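PDB 6P2K: fibronectin type III domain-containing protein from Simiduia agarivorans, which probably hydrolyses the beta-1,4-glucan backbone of xyloglucan, this chain being the family GH74 beta-propeller part of a longer secreted protein. Local coordinates for residues A407-Y412 and G458-V463; V413-A418 and A764-R769; L422-D427 and W480-N485; R747-A752 and Y756-T761. One frame throughout, in Å; residues are numbered along the deposited sequence.

Interaction 1 (A407-Y412 and G458-V463); sequences AVHENY and GVPTVV. With PE3 (3,6,9,12,15,18,21,24,27,30,33,36,39-tridecaoxahentetracontane-1,41-diol), chain V.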
# COMPACT_ATOMS: atom_id res chain seq x y z
N ALA B 407 7.14 20.15 -24.74
CA ALA B 407 7.31 20.63 -23.37
C ALA B 407 8.39 19.80 -22.69
O ALA B 407 8.53 18.61 -22.96
CB ALA B 407 6.00 20.56 -22.58
N VAL B 408 9.14 20.44 -21.81
CA VAL B 408 10.29 19.82 -21.16
C VAL B 408 10.24 20.11 -19.66
O VAL B 408 9.96 21.24 -19.25
CB VAL B 408 11.63 20.34 -21.75
CG1 VAL B 408 12.81 19.77 -20.97
CG2 VAL B 408 11.74 19.98 -23.22
N HIS B 409 10.52 19.09 -18.85
CA HIS B 409 10.82 19.32 -17.44
C HIS B 409 11.86 18.31 -16.99
O HIS B 409 11.58 17.11 -16.94
CB HIS B 409 9.57 19.23 -16.56
CG HIS B 409 9.79 19.73 -15.17
ND1 HIS B 409 10.34 18.94 -14.18
CD2 HIS B 409 9.58 20.95 -14.62
CE1 HIS B 409 10.44 19.65 -13.07
NE2 HIS B 409 9.99 20.87 -13.31
N GLU B 410 13.06 18.80 -16.66
CA GLU B 410 14.19 17.96 -16.23
C GLU B 410 14.44 16.92 -17.30
O GLU B 410 14.67 17.30 -18.47
CB GLU B 410 13.91 17.41 -14.83
CG GLU B 410 13.78 18.47 -13.75
CD GLU B 410 13.47 17.89 -12.39
OE1 GLU B 410 13.34 16.65 -12.29
OE2 GLU B 410 13.35 18.67 -11.42
N ASN B 411 14.43 15.62 -16.99
CA ASN B 411 14.68 14.56 -17.97
C ASN B 411 13.47 14.24 -18.83
O ASN B 411 13.61 13.49 -19.81
CB ASN B 411 15.15 13.30 -17.25
CG ASN B 411 14.12 12.79 -16.26
OD1 ASN B 411 13.87 13.43 -15.24
ND2 ASN B 411 13.51 11.65 -16.55
N TYR B 412 12.29 14.75 -18.48
CA TYR B 412 11.06 14.44 -19.18
C TYR B 412 10.87 15.38 -20.37
O TYR B 412 11.03 16.60 -20.23
CB TYR B 412 9.86 14.55 -18.24
CG TYR B 412 8.53 14.32 -18.92
CD1 TYR B 412 8.04 13.03 -19.12
CD2 TYR B 412 7.75 15.39 -19.36
CE1 TYR B 412 6.82 12.82 -19.74
CE2 TYR B 412 6.54 15.18 -19.98
CZ TYR B 412 6.08 13.89 -20.17
OH TYR B 412 4.87 13.67 -20.79
N GLY B 458 2.99 22.04 -5.95
CA GLY B 458 4.43 21.90 -5.95
C GLY B 458 4.98 20.78 -6.82
O GLY B 458 6.20 20.67 -6.97
N VAL B 459 4.12 19.94 -7.39
CA VAL B 459 4.55 18.84 -8.25
C VAL B 459 4.39 19.28 -9.70
O VAL B 459 3.27 19.61 -10.11
CB VAL B 459 3.74 17.56 -7.97
CG1 VAL B 459 4.35 16.37 -8.70
CG2 VAL B 459 3.66 17.28 -6.48
N PRO B 460 5.46 19.30 -10.49
CA PRO B 460 5.32 19.66 -11.91
C PRO B 460 4.41 18.68 -12.62
O PRO B 460 4.49 17.47 -12.42
CB PRO B 460 6.76 19.60 -12.44
CG PRO B 460 7.49 18.70 -11.49
CD PRO B 460 6.84 18.90 -10.15
N THR B 461 3.53 19.22 -13.47
CA THR B 461 2.44 18.44 -14.04
C THR B 461 2.28 18.80 -15.51
O THR B 461 2.01 19.96 -15.84
CB THR B 461 1.14 18.71 -13.28
OG1 THR B 461 1.33 18.40 -11.89
CG2 THR B 461 0.00 17.86 -13.84
N VAL B 462 2.43 17.80 -16.38
CA VAL B 462 2.17 17.99 -17.80
C VAL B 462 0.69 18.25 -18.00
O VAL B 462 -0.16 17.59 -17.39
CB VAL B 462 2.63 16.76 -18.60
CG1 VAL B 462 2.84 17.12 -20.07
CG2 VAL B 462 3.88 16.15 -17.99
N VAL B 463 0.36 19.21 -18.86
CA VAL B 463 -1.01 19.43 -19.33
C VAL B 463 -1.00 19.29 -20.85
O VAL B 463 -0.04 19.70 -21.51
CB VAL B 463 -1.57 20.79 -18.90
CG1 VAL B 463 -1.62 20.89 -17.39
CG2 VAL B 463 -0.76 21.94 -19.49
O43 PE3 V . 7.36 22.35 -9.23
C42 PE3 V . 7.17 23.53 -10.01
C41 PE3 V . 6.90 23.16 -11.47
O40 PE3 V . 6.73 24.38 -12.20
C39 PE3 V . 6.50 24.12 -13.59
C38 PE3 V . 6.33 25.46 -14.30
O37 PE3 V . 7.51 26.26 -14.15

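Interaction 2 (V413-A418 and A764-R769); sequences VIQGQA and AGLWRR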
# COMPACT_ATOMS: atom_id res chain seq x y z
N VAL B 413 10.53 14.81 -21.52
CA VAL B 413 10.17 15.56 -22.71
C VAL B 413 8.91 14.93 -23.30
O VAL B 413 8.78 13.71 -23.32
CB VAL B 413 11.30 15.57 -23.77
CG1 VAL B 413 10.92 16.46 -24.95
CG2 VAL B 413 12.61 16.04 -23.15
N ILE B 414 7.99 15.77 -23.78
CA ILE B 414 6.83 15.29 -24.51
C ILE B 414 6.77 16.02 -25.85
O ILE B 414 6.91 17.25 -25.90
CB ILE B 414 5.52 15.48 -23.73
CG1 ILE B 414 4.33 15.04 -24.58
CG2 ILE B 414 5.35 16.92 -23.26
CD1 ILE B 414 3.06 14.79 -23.79
N GLN B 415 6.59 15.26 -26.92
CA GLN B 415 6.19 15.78 -28.22
C GLN B 415 4.71 15.52 -28.41
O GLN B 415 4.26 14.37 -28.29
CB GLN B 415 6.96 15.13 -29.37
CG GLN B 415 8.43 15.44 -29.48
CD GLN B 415 9.02 14.82 -30.73
OE1 GLN B 415 8.51 15.00 -31.84
NE2 GLN B 415 10.10 14.06 -30.57
N GLY B 416 3.94 16.57 -28.69
CA GLY B 416 2.57 16.40 -29.10
C GLY B 416 2.49 16.23 -30.60
O GLY B 416 2.92 17.12 -31.34
N GLN B 417 1.98 15.10 -31.07
CA GLN B 417 2.05 14.77 -32.49
C GLN B 417 0.67 14.50 -33.06
O GLN B 417 -0.29 14.20 -32.35
CB GLN B 417 2.95 13.54 -32.71
CG GLN B 417 4.40 13.75 -32.28
CD GLN B 417 5.29 12.58 -32.65
OE1 GLN B 417 4.83 11.58 -33.21
NE2 GLN B 417 6.57 12.70 -32.34
N ALA B 418 0.59 14.63 -34.38
CA ALA B 418 -0.53 14.06 -35.13
C ALA B 418 -0.27 12.58 -35.36
O ALA B 418 0.88 12.13 -35.43
CB ALA B 418 -0.71 14.79 -36.46
N ALA B 764 9.13 16.68 -39.60
CA ALA B 764 10.43 16.10 -39.27
C ALA B 764 10.68 16.03 -37.76
O ALA B 764 11.83 16.00 -37.33
CB ALA B 764 11.56 16.89 -39.94
N GLY B 765 9.61 16.02 -36.96
CA GLY B 765 9.79 15.81 -35.53
C GLY B 765 10.46 16.97 -34.82
O GLY B 765 10.32 18.14 -35.20
N LEU B 766 11.23 16.64 -33.79
CA LEU B 766 11.75 17.60 -32.84
C LEU B 766 13.26 17.76 -33.00
O LEU B 766 13.98 16.77 -33.14
CB LEU B 766 11.43 17.17 -31.41
CG LEU B 766 12.12 17.91 -30.26
CD1 LEU B 766 11.63 19.35 -30.18
CD2 LEU B 766 11.87 17.17 -28.95
N TRP B 767 13.72 19.01 -32.97
CA TRP B 767 15.13 19.34 -33.06
C TRP B 767 15.45 20.41 -32.02
O TRP B 767 14.59 21.21 -31.66
CB TRP B 767 15.51 19.86 -34.46
CG TRP B 767 15.23 18.88 -35.55
CD1 TRP B 767 14.01 18.54 -36.06
CD2 TRP B 767 16.20 18.12 -36.28
NE1 TRP B 767 14.17 17.61 -37.06
CE2 TRP B 767 15.50 17.33 -37.21
CE3 TRP B 767 17.60 18.02 -36.23
CZ2 TRP B 767 16.14 16.46 -38.09
CZ3 TRP B 767 18.23 17.16 -37.10
CH2 TRP B 767 17.51 16.39 -38.02
N ARG B 768 16.70 20.43 -31.56
CA ARG B 768 17.15 21.44 -30.63
C ARG B 768 18.52 21.98 -31.04
O ARG B 768 19.32 21.28 -31.66
CB ARG B 768 17.20 20.92 -29.19
CG ARG B 768 18.47 20.19 -28.81
CD ARG B 768 18.51 19.92 -27.32
NE ARG B 768 19.79 19.35 -26.92
CZ ARG B 768 20.12 19.07 -25.66
NH1 ARG B 768 19.27 19.30 -24.68
NH2 ARG B 768 21.31 18.55 -25.39
N ARG B 769 18.76 23.23 -30.68
CA ARG B 769 19.98 23.94 -31.05
C ARG B 769 20.48 24.72 -29.85
O ARG B 769 19.69 25.33 -29.12
CB ARG B 769 19.73 24.89 -32.23
CG ARG B 769 20.98 25.57 -32.77
CD ARG B 769 20.64 26.70 -33.73
NE ARG B 769 21.81 27.17 -34.45
CZ ARG B 769 22.67 28.07 -33.98
NH1 ARG B 769 22.48 28.58 -32.77
NH2 ARG B 769 23.71 28.45 -34.70

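Interaction 3 (L422-D427 and W480-N485); sequences LMESWD and WAKRLN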
# COMPACT_ATOMS: atom_id res chain seq x y z
N LEU B 422 0.59 11.20 -27.87
CA LEU B 422 1.48 11.54 -26.76
C LEU B 422 2.79 10.79 -26.92
O LEU B 422 2.88 9.60 -26.61
CB LEU B 422 0.83 11.20 -25.42
CG LEU B 422 -0.54 11.79 -25.09
CD1 LEU B 422 -1.24 10.97 -24.01
CD2 LEU B 422 -0.42 13.25 -24.66
N MET B 423 3.83 11.48 -27.40
CA MET B 423 5.16 10.89 -27.59
C MET B 423 6.05 11.39 -26.46
O MET B 423 6.34 12.59 -26.37
CB MET B 423 5.72 11.27 -28.96
CG MET B 423 7.06 10.63 -29.28
SD MET B 423 6.92 8.85 -29.52
CE MET B 423 5.86 8.79 -30.97
N GLU B 424 6.49 10.48 -25.60
CA GLU B 424 7.09 10.87 -24.33
C GLU B 424 8.48 10.28 -24.16
O GLU B 424 8.76 9.16 -24.60
CB GLU B 424 6.21 10.44 -23.16
CG GLU B 424 4.87 11.16 -23.14
CD GLU B 424 3.98 10.71 -22.00
OE1 GLU B 424 3.25 9.71 -22.18
OE2 GLU B 424 4.02 11.34 -20.93
N SER B 425 9.35 11.04 -23.50
CA SER B 425 10.72 10.64 -23.23
C SER B 425 11.06 10.90 -21.78
O SER B 425 10.58 11.87 -21.18
CB SER B 425 11.71 11.41 -24.13
OG SER B 425 13.03 10.95 -23.93
N TRP B 426 11.90 10.03 -21.21
CA TRP B 426 12.39 10.20 -19.85
C TRP B 426 13.91 10.22 -19.77
O TRP B 426 14.47 10.10 -18.67
CB TRP B 426 11.82 9.11 -18.94
CG TRP B 426 10.33 9.09 -18.94
CD1 TRP B 426 9.50 9.74 -18.08
CD2 TRP B 426 9.48 8.41 -19.88
NE1 TRP B 426 8.19 9.50 -18.40
CE2 TRP B 426 8.15 8.68 -19.51
CE3 TRP B 426 9.72 7.59 -20.98
CZ2 TRP B 426 7.06 8.16 -20.20
CZ3 TRP B 426 8.64 7.07 -21.67
CH2 TRP B 426 7.32 7.36 -21.28
N ASP B 427 14.60 10.38 -20.90
CA ASP B 427 16.06 10.51 -20.94
C ASP B 427 16.47 11.72 -21.76
O ASP B 427 17.48 11.71 -22.47
CB ASP B 427 16.72 9.23 -21.47
CG ASP B 427 16.20 8.82 -22.85
OD1 ASP B 427 15.59 9.64 -23.56
OD2 ASP B 427 16.40 7.64 -23.21
N TRP B 480 -5.88 16.84 -20.45
CA TRP B 480 -5.27 15.76 -19.69
C TRP B 480 -4.10 16.30 -18.87
O TRP B 480 -3.48 17.30 -19.23
CB TRP B 480 -4.77 14.64 -20.62
CG TRP B 480 -5.87 13.94 -21.37
CD1 TRP B 480 -6.56 14.42 -22.45
CD2 TRP B 480 -6.39 12.63 -21.11
NE1 TRP B 480 -7.48 13.50 -22.87
CE2 TRP B 480 -7.40 12.39 -22.06
CE3 TRP B 480 -6.11 11.65 -20.15
CZ2 TRP B 480 -8.13 11.20 -22.09
CZ3 TRP B 480 -6.84 10.46 -20.19
CH2 TRP B 480 -7.83 10.25 -21.15
N ALA B 481 -3.81 15.61 -17.76
CA ALA B 481 -2.78 16.04 -16.83
C ALA B 481 -1.98 14.83 -16.36
O ALA B 481 -2.57 13.80 -16.00
CB ALA B 481 -3.39 16.77 -15.63
N LYS B 482 -0.66 14.95 -16.34
CA LYS B 482 0.22 13.91 -15.82
C LYS B 482 1.13 14.52 -14.76
O LYS B 482 2.01 15.32 -15.08
CB LYS B 482 1.06 13.26 -16.93
CG LYS B 482 2.26 12.48 -16.38
CD LYS B 482 3.04 11.76 -17.47
CE LYS B 482 2.28 10.54 -17.97
NZ LYS B 482 3.05 9.79 -19.00
N ARG B 483 0.91 14.14 -13.51
CA ARG B 483 1.79 14.58 -12.43
C ARG B 483 3.13 13.87 -12.54
O ARG B 483 3.19 12.64 -12.60
CB ARG B 483 1.13 14.31 -11.08
CG ARG B 483 0.00 15.27 -10.75
CD ARG B 483 -0.86 14.74 -9.62
NE ARG B 483 -1.79 13.71 -10.09
CZ ARG B 483 -2.88 13.33 -9.42
NH1 ARG B 483 -3.17 13.89 -8.25
NH2 ARG B 483 -3.67 12.38 -9.91
N LEU B 484 4.21 14.65 -12.57
CA LEU B 484 5.55 14.10 -12.71
C LEU B 484 6.12 13.77 -11.33
O LEU B 484 7.09 14.36 -10.85
CB LEU B 484 6.45 15.06 -13.48
CG LEU B 484 5.99 15.35 -14.91
CD1 LEU B 484 6.79 16.48 -15.53
CD2 LEU B 484 6.08 14.09 -15.77
N ASN B 485 5.47 12.80 -10.68
CA ASN B 485 5.89 12.38 -9.35
C ASN B 485 7.28 11.76 -9.39
O ASN B 485 8.09 11.98 -8.47
CB ASN B 485 4.89 11.38 -8.77
CG ASN B 485 3.54 12.01 -8.47
OD1 ASN B 485 3.47 13.05 -7.81
ND2 ASN B 485 2.47 11.39 -8.95

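Interaction 4 (R747-A752 and Y756-T761); sequences RFIKDA and YLYSTT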
# COMPACT_ATOMS: atom_id res chain seq x y z
N ARG B 747 10.54 26.85 -28.32
CA ARG B 747 10.67 27.26 -26.93
C ARG B 747 12.14 27.40 -26.60
O ARG B 747 12.96 26.56 -27.00
CB ARG B 747 10.02 26.26 -25.96
CG ARG B 747 8.51 26.16 -26.03
CD ARG B 747 7.97 25.36 -24.86
NE ARG B 747 6.62 24.85 -25.11
CZ ARG B 747 5.51 25.51 -24.79
NH1 ARG B 747 5.58 26.70 -24.22
NH2 ARG B 747 4.32 24.96 -25.05
N PHE B 748 12.49 28.46 -25.87
CA PHE B 748 13.83 28.60 -25.32
C PHE B 748 13.87 27.91 -23.97
O PHE B 748 13.11 28.26 -23.06
CB PHE B 748 14.22 30.07 -25.19
CG PHE B 748 14.50 30.74 -26.51
CD1 PHE B 748 15.73 30.57 -27.13
CD2 PHE B 748 13.54 31.53 -27.12
CE1 PHE B 748 15.99 31.18 -28.34
CE2 PHE B 748 13.80 32.14 -28.33
CZ PHE B 748 15.03 31.97 -28.94
N ILE B 749 14.74 26.91 -23.84
CA ILE B 749 14.75 26.03 -22.68
C ILE B 749 16.18 25.86 -22.21
O ILE B 749 17.08 25.59 -23.01
CB ILE B 749 14.12 24.66 -23.02
CG1 ILE B 749 12.64 24.84 -23.38
CG2 ILE B 749 14.27 23.69 -21.85
CD1 ILE B 749 11.93 23.56 -23.69
N LYS B 750 16.39 26.03 -20.90
CA LYS B 750 17.69 25.82 -20.29
C LYS B 750 17.82 24.36 -19.86
O LYS B 750 16.96 23.84 -19.14
CB LYS B 750 17.88 26.74 -19.09
CG LYS B 750 19.25 26.64 -18.44
CD LYS B 750 19.54 27.85 -17.56
CE LYS B 750 20.51 28.80 -18.23
NZ LYS B 750 21.78 28.93 -17.45
N ASP B 751 18.89 23.71 -20.30
CA ASP B 751 19.12 22.29 -20.01
C ASP B 751 20.57 22.12 -19.61
O ASP B 751 21.47 22.32 -20.43
CB ASP B 751 18.77 21.42 -21.22
CG ASP B 751 18.94 19.94 -20.95
OD1 ASP B 751 18.17 19.39 -20.14
OD2 ASP B 751 19.85 19.32 -21.56
N ALA B 752 20.79 21.74 -18.35
CA ALA B 752 22.14 21.51 -17.81
C ALA B 752 23.01 22.76 -17.96
O ALA B 752 24.17 22.68 -18.40
CB ALA B 752 22.79 20.29 -18.45
N TYR B 756 18.98 26.45 -24.78
CA TYR B 756 18.70 25.73 -26.02
C TYR B 756 17.43 26.28 -26.65
O TYR B 756 16.56 26.82 -25.97
CB TYR B 756 18.53 24.23 -25.77
CG TYR B 756 19.81 23.49 -25.47
CD1 TYR B 756 20.60 22.98 -26.50
CD2 TYR B 756 20.23 23.28 -24.16
CE1 TYR B 756 21.77 22.29 -26.23
CE2 TYR B 756 21.39 22.59 -23.89
CZ TYR B 756 22.16 22.10 -24.93
OH TYR B 756 23.32 21.42 -24.65
N LEU B 757 17.34 26.12 -27.96
CA LEU B 757 16.11 26.35 -28.71
C LEU B 757 15.55 25.00 -29.11
O LEU B 757 16.19 24.25 -29.85
CB LEU B 757 16.37 27.22 -29.94
CG LEU B 757 15.25 27.36 -30.97
CD1 LEU B 757 14.03 28.05 -30.37
CD2 LEU B 757 15.74 28.13 -32.19
N TYR B 758 14.37 24.66 -28.58
CA TYR B 758 13.65 23.45 -28.96
C TYR B 758 12.58 23.84 -29.97
O TYR B 758 11.70 24.66 -29.66
CB TYR B 758 13.02 22.78 -27.75
CG TYR B 758 13.96 22.02 -26.84
CD1 TYR B 758 14.98 22.66 -26.15
CD2 TYR B 758 13.80 20.65 -26.64
CE1 TYR B 758 15.83 21.96 -25.31
CE2 TYR B 758 14.65 19.94 -25.81
CZ TYR B 758 15.66 20.60 -25.14
OH TYR B 758 16.51 19.91 -24.30
N SER B 759 12.63 23.25 -31.16
CA SER B 759 11.66 23.53 -32.20
C SER B 759 11.06 22.24 -32.74
O SER B 759 11.78 21.29 -33.04
CB SER B 759 12.29 24.35 -33.34
OG SER B 759 13.05 25.43 -32.84
N THR B 760 9.73 22.23 -32.87
CA THR B 760 9.02 21.14 -33.52
C THR B 760 8.67 21.53 -34.94
O THR B 760 8.50 22.72 -35.25
CB THR B 760 7.76 20.78 -32.75
OG1 THR B 760 6.86 21.91 -32.76
CG2 THR B 760 8.10 20.44 -31.31
N THR B 761 8.59 20.53 -35.81
CA THR B 761 8.42 20.76 -37.24
C THR B 761 7.20 20.01 -37.75
O THR B 761 6.84 18.96 -37.21
CB THR B 761 9.66 20.30 -38.02
OG1 THR B 761 9.82 18.89 -37.85
CG2 THR B 761 10.91 21.00 -37.50
O HOH W 1 23.50 21.01 -21.95

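Interaction 1 (A407-Y412 and G458-V463)
His-409 turns its CG anti to the backbone N (chi1 -168°), and Tyr-412 does the same (chi1 177°), which swings both rings out toward Pro-460 and Val-462 on the strand 459-463. The imidazole lies against the proline with a face: Pro-460 CB sits over the ring centre, 3.7 Å from the His-409 centroid and 14° off the normal, a CH-pi contact, while Pro-460 CG comes within 3.5 Å of His-409 CE1. His-409 ND1 is hydrogen-bonded to NE2 of His-487, which should limit rotation of the ring. Between the two aromatic residues the chain makes a type II' beta turn, joining strands 403-409 and 412-417 as a tight hairpin; the two residues that bracket the turn pack on the four-stranded sheet of the next propeller blade. Tyr-412 and Val-462 come from opposite directions, and the methyl CG2 of Val-462 lies obliquely to the ring, 3.5 Å from Tyr-412 CE2; the phenol hydroxyl has its partner, Glu-424, on the side away from the valine. Beside the proline, a polyethylene glycol chain takes up the ground: its O43 donates to Gly-458 O at 3.0 Å, and its C41 lies 3.7 Å from Pro-460 CB.

Interaction 2 (V413-A418 and A764-R769)
Leu-766 presses its CB onto the flat of the Gln-415 side-chain amide, and this is the tight part of the contact: Gln-415 CD lies only 3.4 Å from Leu-766 CB. The isobutyl group runs on beside the glutamine stem, with Leu-766 CD2 3.9 Å from Gln-415 CG. The amide is probably held against turning, since both its polar atoms are bonded. Gln-417 NE2 donates to Gln-415 OE1 at 3.1 Å, coming from the amide face opposite the leucine and 72° out of the carbonyl plane; Thr-403 OG1 also bonds OE1, and NE2 bonds Asn-10 OD1, which takes the backbone N of Leu-766 as well. Replacing Gln-415 by an alanine would probably open a gap beneath Leu-766 and deprive Asn-10, Thr-403 and Gln-417 of a shared partner. Toward the start of strand 413-417 the fit slackens: Val-413 CG1 meets Leu-766 CD2 at 4.2 Å, and Trp-432 fills in alongside both. Past the leucine the strands diverge, their axes 8.5 Å apart at closest and inclined at 138°, and Trp-767, Arg-768 and Arg-769, all partly exposed, do not touch 413-418. Trp-767 instead spends its NE1 on Ala-764 O of its own segment, at 2.9 Å. Sheets packing face to face at an angle are what neighbouring blades of a beta-propeller make; here one of them is the blade in which N-terminal strand 7-8 pairs with C-terminal strand 765-770, the closure that seals a propeller ring.

Interaction 3 (L422-D427 and W480-N485)
Segments 422-427 and 480-485 run too far apart for backbone bonding, the nearest CA atoms, of Trp-426 and Leu-484, being 10.6 Å from each other, so the interval is spanned by the long side chains of Glu-424 and Lys-482. They arrive from opposite directions: the glutamate is extended beyond CG, whereas the lysine bends at CG-CD (chi3 -74°) to bring its ammonium to the carboxylate. Lys-482 NZ donates to Glu-424 OE2 at 2.7 Å in a salt bridge, on the syn side and 18° out of the carboxylate plane; OE1 of the same group is 3.2 Å from NZ. This buried ion pair ties two adjacent propeller blades, the three-stranded antiparallel sheet 403-425 and the sheet holding 478-483. Both charges have further partners, which should soften the cost of burial: Tyr-412 OH also bonds OE2, Trp-493 NE1 bonds OE1, and the ammonium reaches Gln-436 OE1. With an alanine in place of Glu-424, Lys-482 would probably be left with a buried charge lacking its mate, and Tyr-412 and Trp-493 would lose their acceptors. Trp-426 flanks the pair with its ring edge toward the ammonium, CZ2 being 4.5 Å from Lys-482 NZ near the ring plane; Glu-424 C lies 4.1 Å above the indole plane, toward its rim, and the indole meets the ring of Tyr-412 at about 60°.

Interaction 4 (R747-A752 and Y756-T761)
Strands 747-751 and 756-761 form an antiparallel hairpin, strongly twisted, their short axes at 133°. Arg-747 with Tyr-758 and Ile-749 with Tyr-756 are hydrogen-bonded pairs, each with two backbone bonds, among them Arg-747 N to Tyr-758 O (2.8 Å) and Tyr-756 N to Ile-749 O (2.7 Å). Between them Phe-748 and Leu-757 form the non-hydrogen-bonded pair. These two share one face of the sheet, where Leu-757 CD1 stands 4.3 Å from the centroid of the Phe-748 ring, 13° off its normal, as a CH-pi contact; Val-704 touches both. On the face with Ile-749, the Tyr-758 ring is flanked by that isoleucine: with CG1 anti to the carbonyl carbon (chi1 -64°) and the chain extended beyond it, Ile-749 CD1 lies 3.9 Å above the ring plane, toward its rim. Ile-749 CB is also 3.8 Å from Tyr-758 CD1. Nearer the turn, Asp-751 CB lies 3.8 Å from Tyr-756 CD2. One water joins the strands there: it donates to Asp-751 O at 2.9 Å and is hydrogen-bonded to Tyr-756 OH at 2.7 Å, in the plane of the ring. Arg-747 leads away from the hairpin, its NE bonded to Val-406 O and its NH2 in a long, weak ion pair with Asp-405, a zinc ligand. Greasy on one face, the hairpin is polar beside its tyrosines: Arg-768 makes a cation-pi contact with Tyr-756, and it also pairs with Asp-751 and bonds Tyr-758 OH, which probably steadies the Tyr-758 hydroxyl and balances the carboxylate.

In the fold
The three-stranded antiparallel sheet 403-425 is common to interactions 1, 2 and 3, sandwiched between two blades. Interactions 1 and 3 reach the same neighbouring sheet through strands 459-467 and 478-483, and are linked by the hydrogen bond between Tyr-412 and Glu-424, yet differ in depth: the first is partly buried, apolar and aromatic, with a polyethylene glycol beside it, the second a buried ion pair. Interaction 2, nearest the centre of the chain, joins the other side to the closing blade through a bonded amide over a leucine. Interaction 4 lies within that closing blade; it alone has backbone hydrogen bonds across its segments, and its Ile-749 packs on Val-408 of the three-stranded sheet.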